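Local structure of afamin (Homo sapiens, 6FAK) at residues V531-L536 with Q546-N551; L401-L406 with A436-C441; P119-E124 with E135-H140. The protein carries hydrophobic molecules in body fluids, binds vitamin E, and keeps lipidated Wnt proteins soluble and active. One frame throughout, in Å; residues are numbered along the deposited sequence. Where two conformers were deposited one is given.

Interaction 1: V531-L536 with Q546-N551; sequences VNLVKL and QSLFTN
L533 and L548 meet through their methyl groups, the CD2 methyl of L548 pointing into the fork of L533. From L548 CD2 it is 4.2 Å to L533 CD1 and, equally, 4.2 Å to L533 CD2, so neither branch of the fork is favoured. With CG of L533 anti to the backbone N (chi1 -171°), the isobutyl group is carried out toward the facing helix. The second touch is looser: L533 CD2 comes within 4.4 Å of the backbone N of F549, and the CB of F549 is 4.6 Å from the same methyl. One leucine thus rests against two successive residues of the opposite helix, with no hydrogen bond crossing between them. The CA atoms of L533 and F549 are 8.2 Å apart, a gap spanned by the L533 side chain.

The contact lies where helices 521-536 and 542-560 meet, two consecutive helices of the third albumin domain, which cross steeply in the C-terminal part of the all-helical albumin fold.

Around this contact, the F549 ring turns aside to meet Y408 of helix 376-417 edge-to-face, and its side chain also lies about 4 Å from a bound diethylene glycol, probably from the crystallisation liquor. L548 leans in addition on I576. Helix 521-536 is tied to its surroundings by polar groups: N532 OD1 bonds T423 OG1, while K535 NZ bonds both T423 OG1 and the carbonyl of L421. Next to L548 on helix 542-560, the carbonyl oxygen of S547 receives N551 N at 3.0 Å and the T550 hydroxyl OG1 at 2.9 Å, both from the same face of its plane, the hydroxyl tilted 26° out of that plane.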
# COMPACT_ATOMS: atom_id res chain seq x y z
N VAL A 531 -17.81 -8.25 -11.96
CA VAL A 531 -17.39 -9.12 -10.91
C VAL A 531 -18.54 -10.02 -10.47
O VAL A 531 -18.36 -11.25 -10.39
CB VAL A 531 -16.72 -8.36 -9.75
CG1 VAL A 531 -16.51 -9.24 -8.52
CG2 VAL A 531 -15.39 -7.81 -10.22
N ASN A 532 -19.69 -9.44 -10.18
CA ASN A 532 -20.89 -10.23 -9.82
C ASN A 532 -21.29 -11.25 -10.90
O ASN A 532 -21.62 -12.40 -10.61
CB ASN A 532 -22.06 -9.33 -9.41
CG ASN A 532 -21.80 -8.58 -8.12
OD1 ASN A 532 -21.19 -9.13 -7.20
ND2 ASN A 532 -22.27 -7.34 -8.03
N LEU A 533 -21.18 -10.84 -12.16
CA LEU A 533 -21.44 -11.74 -13.28
C LEU A 533 -20.51 -12.96 -13.30
O LEU A 533 -20.99 -14.13 -13.55
CB LEU A 533 -21.33 -10.99 -14.60
CG LEU A 533 -21.79 -11.76 -15.82
CD1 LEU A 533 -23.29 -12.05 -15.78
CD2 LEU A 533 -21.40 -10.94 -17.06
N VAL A 534 -19.22 -12.71 -13.03
CA VAL A 534 -18.21 -13.75 -13.02
C VAL A 534 -18.47 -14.70 -11.86
O VAL A 534 -18.32 -15.90 -12.03
CB VAL A 534 -16.75 -13.23 -12.99
CG1 VAL A 534 -15.78 -14.37 -12.92
CG2 VAL A 534 -16.40 -12.46 -14.27
N LYS A 535 -18.87 -14.18 -10.69
CA LYS A 535 -19.24 -15.05 -9.54
C LYS A 535 -20.43 -15.89 -9.94
O LYS A 535 -20.44 -17.13 -9.76
CB LYS A 535 -19.59 -14.22 -8.31
CG LYS A 535 -18.38 -13.61 -7.63
CD LYS A 535 -18.74 -12.76 -6.45
CE LYS A 535 -17.49 -12.26 -5.78
NZ LYS A 535 -17.81 -11.46 -4.60
N LEU A 536 -21.43 -15.23 -10.50
CA LEU A 536 -22.67 -15.93 -10.87
C LEU A 536 -22.42 -17.08 -11.90
O LEU A 536 -22.90 -18.20 -11.72
CB LEU A 536 -23.71 -14.96 -11.36
CG LEU A 536 -24.98 -15.68 -11.90
CD1 LEU A 536 -25.73 -16.45 -10.83
CD2 LEU A 536 -25.86 -14.65 -12.58
N GLN A 546 -16.27 -12.64 -21.16
CA GLN A 546 -15.92 -11.42 -21.88
C GLN A 546 -16.99 -11.13 -22.97
O GLN A 546 -17.46 -9.99 -23.14
CB GLN A 546 -14.54 -11.56 -22.48
CG GLN A 546 -14.05 -10.40 -23.33
CD GLN A 546 -13.78 -9.14 -22.51
OE1 GLN A 546 -13.20 -9.18 -21.40
NE2 GLN A 546 -14.13 -7.99 -23.09
N SER A 547 -17.40 -12.18 -23.69
CA SER A 547 -18.42 -12.02 -24.71
C SER A 547 -19.76 -11.55 -24.15
O SER A 547 -20.36 -10.61 -24.68
CB SER A 547 -18.59 -13.31 -25.49
OG SER A 547 -17.41 -13.62 -26.25
N LEU A 548 -20.21 -12.18 -23.08
CA LEU A 548 -21.43 -11.79 -22.44
C LEU A 548 -21.40 -10.37 -21.91
O LEU A 548 -22.36 -9.62 -22.02
CB LEU A 548 -21.79 -12.79 -21.35
CG LEU A 548 -23.11 -12.62 -20.60
CD1 LEU A 548 -24.29 -12.65 -21.56
CD2 LEU A 548 -23.21 -13.75 -19.58
N PHE A 549 -20.29 -10.03 -21.26
CA PHE A 549 -20.10 -8.68 -20.77
C PHE A 549 -20.16 -7.65 -21.90
O PHE A 549 -20.77 -6.58 -21.72
CB PHE A 549 -18.76 -8.58 -20.05
CG PHE A 549 -18.47 -7.20 -19.57
CD1 PHE A 549 -19.21 -6.66 -18.53
CD2 PHE A 549 -17.49 -6.45 -20.17
CE1 PHE A 549 -18.96 -5.37 -18.06
CE2 PHE A 549 -17.21 -5.16 -19.69
CZ PHE A 549 -17.96 -4.63 -18.65
N THR A 550 -19.50 -7.92 -23.02
CA THR A 550 -19.54 -6.98 -24.13
C THR A 550 -20.94 -6.90 -24.75
O THR A 550 -21.27 -5.87 -25.27
CB THR A 550 -18.56 -7.26 -25.28
OG1 THR A 550 -18.93 -8.47 -25.98
CG2 THR A 550 -17.16 -7.31 -24.73
N ASN A 551 -21.72 -7.98 -24.69
CA ASN A 551 -23.15 -7.93 -25.10
C ASN A 551 -23.93 -6.88 -24.23
O ASN A 551 -24.55 -5.94 -24.74
CB ASN A 551 -23.74 -9.32 -24.97
CG ASN A 551 -25.08 -9.48 -25.68
OD1 ASN A 551 -25.83 -8.53 -25.87
ND2 ASN A 551 -25.41 -10.70 -26.00

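Interaction 2: L401-L406 with A436-C441; sequences LGKDGL and AFTTCC
K403 and T438 mark the nearest approach of the two backbones, their CA atoms 6.8 Å apart, at a point where helix 376-417 is kinked: G402 takes a positive phi of 74°, and the N atoms of K403 and D404 lack bonds to the turn before. At this close spacing the K403 side chain slides past T438 instead of pointing at it. Its CG lies 3.6 Å from the methyl CG2 of T438, with K403 CB at 3.9 Å and K403 CD at 4.0 Å from that same methyl, so the aliphatic stem is laid across a single carbon. The threonine offers CG2 because that methyl stands anti to its own carbonyl carbon, which leaves OG1 (chi1 63°) to bond back to the carbonyl of T435 within its helix. Deeper in, L406 CD2 approaches the F437 ring obliquely, 4.1 Å from F437 CD2, the two side chains crossing at about a right angle.

Both segments, on helices 376-417 and 423-440, belong to the third albumin domain. The second helix ends at C440, and C441 follows just beyond it, the pair forming the double-cysteine signature of the albumin family: C440 is joined to C449, which lines the site holding a bound polyether, and C441 returns to C395 on the first helix. The sulfur of C441 also sits in the plane of the F437 ring, at its edge, 3.5 Å from F437 CD1.

Beyond the methylenes the K403 chain bends at its last torsion (chi4 -126°), and NZ forms a salt bridge with E431, farther back on helix 423-440. A single lysine therefore joins the helices twice, by carbon against the T438 methyl and by charge at its tip, beside a leucine–phenylalanine contact that is purely apolar.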
# COMPACT_ATOMS: atom_id res chain seq x y z
N LEU A 401 -5.89 -2.48 -25.81
CA LEU A 401 -7.25 -2.45 -25.23
C LEU A 401 -7.62 -1.23 -24.47
O LEU A 401 -8.81 -1.06 -24.13
CB LEU A 401 -7.43 -3.63 -24.29
CG LEU A 401 -7.08 -5.00 -24.89
CD1 LEU A 401 -7.27 -6.03 -23.79
CD2 LEU A 401 -7.87 -5.28 -26.15
N GLY A 402 -6.63 -0.41 -24.11
CA GLY A 402 -6.86 0.72 -23.20
C GLY A 402 -7.06 0.30 -21.77
O GLY A 402 -7.07 -0.89 -21.45
N LYS A 403 -7.21 1.27 -20.90
CA LYS A 403 -7.27 1.05 -19.47
C LYS A 403 -8.46 0.16 -19.01
O LYS A 403 -8.29 -0.85 -18.28
CB LYS A 403 -7.31 2.39 -18.76
CG LYS A 403 -7.46 2.29 -17.27
CD LYS A 403 -7.91 3.60 -16.65
CE LYS A 403 -7.82 3.50 -15.12
NZ LYS A 403 -9.10 3.83 -14.46
N ASP A 404 -9.64 0.56 -19.45
CA ASP A 404 -10.88 -0.11 -19.12
C ASP A 404 -10.91 -1.56 -19.64
O ASP A 404 -11.24 -2.49 -18.88
CB ASP A 404 -12.07 0.66 -19.70
CG ASP A 404 -12.31 2.00 -19.04
OD1 ASP A 404 -11.76 2.31 -18.00
OD2 ASP A 404 -13.14 2.74 -19.57
N GLY A 405 -10.53 -1.73 -20.89
CA GLY A 405 -10.48 -3.07 -21.54
C GLY A 405 -9.54 -4.05 -20.85
O GLY A 405 -9.89 -5.21 -20.63
N LEU A 406 -8.37 -3.57 -20.47
CA LEU A 406 -7.44 -4.38 -19.72
C LEU A 406 -7.98 -4.67 -18.33
O LEU A 406 -7.79 -5.75 -17.84
CB LEU A 406 -6.05 -3.71 -19.57
CG LEU A 406 -4.95 -4.60 -18.95
CD1 LEU A 406 -4.79 -5.96 -19.62
CD2 LEU A 406 -3.61 -3.88 -18.94
N ALA A 436 -0.85 0.24 -12.33
CA ALA A 436 0.52 -0.08 -12.66
C ALA A 436 0.81 0.17 -14.14
O ALA A 436 1.88 0.70 -14.49
CB ALA A 436 0.84 -1.52 -12.33
N PHE A 437 -0.12 -0.21 -15.00
CA PHE A 437 0.09 -0.06 -16.46
C PHE A 437 -0.14 1.32 -17.01
O PHE A 437 0.65 1.79 -17.85
CB PHE A 437 -0.72 -1.11 -17.22
CG PHE A 437 -0.35 -2.46 -16.80
CD1 PHE A 437 0.78 -3.04 -17.29
CD2 PHE A 437 -1.05 -3.11 -15.81
CE1 PHE A 437 1.18 -4.27 -16.84
CE2 PHE A 437 -0.65 -4.34 -15.35
CZ PHE A 437 0.49 -4.92 -15.86
N THR A 438 -1.16 2.01 -16.49
CA THR A 438 -1.43 3.40 -16.88
C THR A 438 -0.36 4.37 -16.40
O THR A 438 -0.07 5.36 -17.05
CB THR A 438 -2.78 3.94 -16.32
OG1 THR A 438 -2.74 3.95 -14.90
CG2 THR A 438 -3.97 3.10 -16.78
N THR A 439 0.21 4.12 -15.25
CA THR A 439 1.28 4.92 -14.73
C THR A 439 2.63 4.69 -15.46
O THR A 439 3.37 5.64 -15.62
CB THR A 439 1.48 4.59 -13.24
OG1 THR A 439 0.26 4.88 -12.55
CG2 THR A 439 2.62 5.36 -12.63
N CYS A 440 2.93 3.45 -15.86
CA CYS A 440 4.29 3.04 -16.20
C CYS A 440 4.55 2.65 -17.63
O CYS A 440 5.72 2.63 -18.04
CB CYS A 440 4.67 1.80 -15.38
SG CYS A 440 4.51 1.94 -13.59
N CYS A 441 3.53 2.21 -18.36
CA CYS A 441 3.78 1.59 -19.67
C CYS A 441 4.35 2.69 -20.57
O CYS A 441 3.97 3.85 -20.46
CB CYS A 441 2.58 0.85 -20.26
SG CYS A 441 2.17 -0.76 -19.48

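Interaction 3: P119-E124 with E135-H140; sequences PTLDPE and ESLLNH
L121 and L137 come together through different first torsions: in L121 CG stands anti to the carbonyl carbon (chi1 -67°), in L137 anti to the backbone N (chi1 -174°). These settings direct the CD1 methyls at each other, and L121 CD1 and L137 CD1 are modelled 3.5 Å apart, although the CA atoms are 10.2 Å apart; so short a carbon pair makes the exact closeness doubtful. The neighbouring contact is looser, P119 CG lying near the plane of the H140 ring at its edge, 4.2 Å from H140 NE2; H140 has two deposited conformers, so this touch is doubtful too.

The join is between the extended lead-in to helix 123-132 and the next helix, 134-148, in the first albumin domain. D122 closes the lead-in as N-cap, its OD2 accepting weakly from E124 N at 3.0 Å and also from E125 N. L121 additionally touches K126, and L137 packs on A129 and Y130 of helix 123-132, while the H140 ring meets that of F39.

With no hydrogen bond across this surface contact, the lead-in meets helix 134-148 through two van der Waals touches, one methyl to methyl and one proline carbon to ring nitrogen.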
# COMPACT_ATOMS: atom_id res chain seq x y z
N PRO A 119 -17.91 11.98 5.00
CA PRO A 119 -18.84 13.13 5.06
C PRO A 119 -18.31 14.38 4.32
O PRO A 119 -17.46 15.10 4.84
CB PRO A 119 -18.99 13.41 6.57
CG PRO A 119 -17.73 12.89 7.17
CD PRO A 119 -17.20 11.78 6.29
N THR A 120 -18.81 14.60 3.11
CA THR A 120 -18.43 15.80 2.32
C THR A 120 -19.23 17.03 2.78
O THR A 120 -20.45 16.97 2.83
CB THR A 120 -18.67 15.61 0.81
OG1 THR A 120 -18.23 14.32 0.39
CG2 THR A 120 -17.91 16.69 0.01
N LEU A 121 -18.54 18.12 3.10
CA LEU A 121 -19.19 19.38 3.42
C LEU A 121 -19.63 20.09 2.15
O LEU A 121 -19.01 19.95 1.09
CB LEU A 121 -18.26 20.32 4.19
CG LEU A 121 -17.84 19.90 5.59
CD1 LEU A 121 -16.55 20.59 6.01
CD2 LEU A 121 -18.96 20.16 6.59
N ASP A 122 -20.68 20.88 2.28
CA ASP A 122 -21.02 21.85 1.26
C ASP A 122 -19.80 22.78 1.03
O ASP A 122 -19.23 23.31 1.99
CB ASP A 122 -22.24 22.68 1.70
CG ASP A 122 -22.59 23.76 0.70
OD1 ASP A 122 -23.26 23.45 -0.30
OD2 ASP A 122 -22.17 24.90 0.92
N PRO A 123 -19.42 23.01 -0.23
CA PRO A 123 -18.24 23.84 -0.52
C PRO A 123 -18.25 25.21 0.14
O PRO A 123 -17.21 25.63 0.63
CB PRO A 123 -18.25 24.01 -2.03
CG PRO A 123 -19.20 23.01 -2.54
CD PRO A 123 -20.08 22.53 -1.45
N GLU A 124 -19.40 25.88 0.17
CA GLU A 124 -19.49 27.19 0.81
C GLU A 124 -19.34 27.11 2.33
O GLU A 124 -18.59 27.89 2.92
CB GLU A 124 -20.78 27.95 0.39
CG GLU A 124 -20.69 28.57 -1.01
CD GLU A 124 -21.04 27.60 -2.13
OE1 GLU A 124 -22.04 26.86 -1.96
OE2 GLU A 124 -20.33 27.61 -3.18
N GLU A 135 -9.11 24.92 13.16
CA GLU A 135 -8.61 23.84 13.99
C GLU A 135 -9.68 22.73 14.01
O GLU A 135 -9.36 21.55 13.80
CB GLU A 135 -8.30 24.34 15.42
CG GLU A 135 -6.93 23.97 15.96
CD GLU A 135 -6.66 24.60 17.34
OE1 GLU A 135 -7.51 24.44 18.24
OE2 GLU A 135 -5.59 25.24 17.53
N SER A 136 -10.94 23.11 14.20
CA SER A 136 -12.04 22.14 14.14
C SER A 136 -12.17 21.39 12.81
O SER A 136 -12.51 20.20 12.80
CB SER A 136 -13.37 22.79 14.44
OG SER A 136 -14.39 21.79 14.51
N LEU A 137 -11.92 22.09 11.69
CA LEU A 137 -12.08 21.50 10.37
C LEU A 137 -10.98 20.49 10.13
O LEU A 137 -11.25 19.41 9.64
CB LEU A 137 -12.03 22.56 9.28
CG LEU A 137 -12.32 22.04 7.86
CD1 LEU A 137 -13.82 22.07 7.60
CD2 LEU A 137 -11.56 22.82 6.81
N LEU A 138 -9.76 20.87 10.41
CA LEU A 138 -8.63 20.00 10.22
C LEU A 138 -8.70 18.81 11.20
O LEU A 138 -8.34 17.71 10.82
CB LEU A 138 -7.31 20.77 10.37
CG LEU A 138 -6.06 20.18 9.69
CD1 LEU A 138 -5.36 21.19 8.80
CD2 LEU A 138 -5.07 19.60 10.70
N ASN A 139 -9.14 19.05 12.44
CA ASN A 139 -9.33 17.97 13.41
C ASN A 139 -10.32 16.93 12.89
O ASN A 139 -10.01 15.75 12.92
CB ASN A 139 -9.79 18.46 14.77
CG ASN A 139 -8.66 19.07 15.61
OD1 ASN A 139 -7.48 18.91 15.30
ND2 ASN A 139 -9.03 19.77 16.68
N HIS A 140 -11.47 17.37 12.38
CA HIS A 140 -12.48 16.44 11.86
C HIS A 140 -12.03 15.74 10.57
O HIS A 140 -12.23 14.52 10.41
CB HIS A 140 -13.84 17.14 11.67
CG HIS A 140 -14.98 16.19 11.46
ND1 HIS A 140 -15.88 15.86 12.45
CD2 HIS A 140 -15.37 15.50 10.36
CE1 HIS A 140 -16.76 15.00 11.97
NE2 HIS A 140 -16.47 14.76 10.71

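Interactions 1 and 2 both belong to the third albumin domain, on the same side of the chain's centre, and their centres are 20 Å apart with nearest atoms about 5 Å apart. Helix 376-417 serves both: it supplies one segment of interaction 2 and, through Y408, backs the phenylalanine of interaction 1. Interaction 3 lies in the first domain, its centre 35 Å or more from the others. Burial falls from interaction 1, a buried aliphatic contact, through the partly buried interaction 2, where a lysine stem joins the apolar packing and disulfides lie next to it, to the surface contact of interaction 3. Interactions 1 and 2 join helix to helix, interaction 3 a loop to a helix.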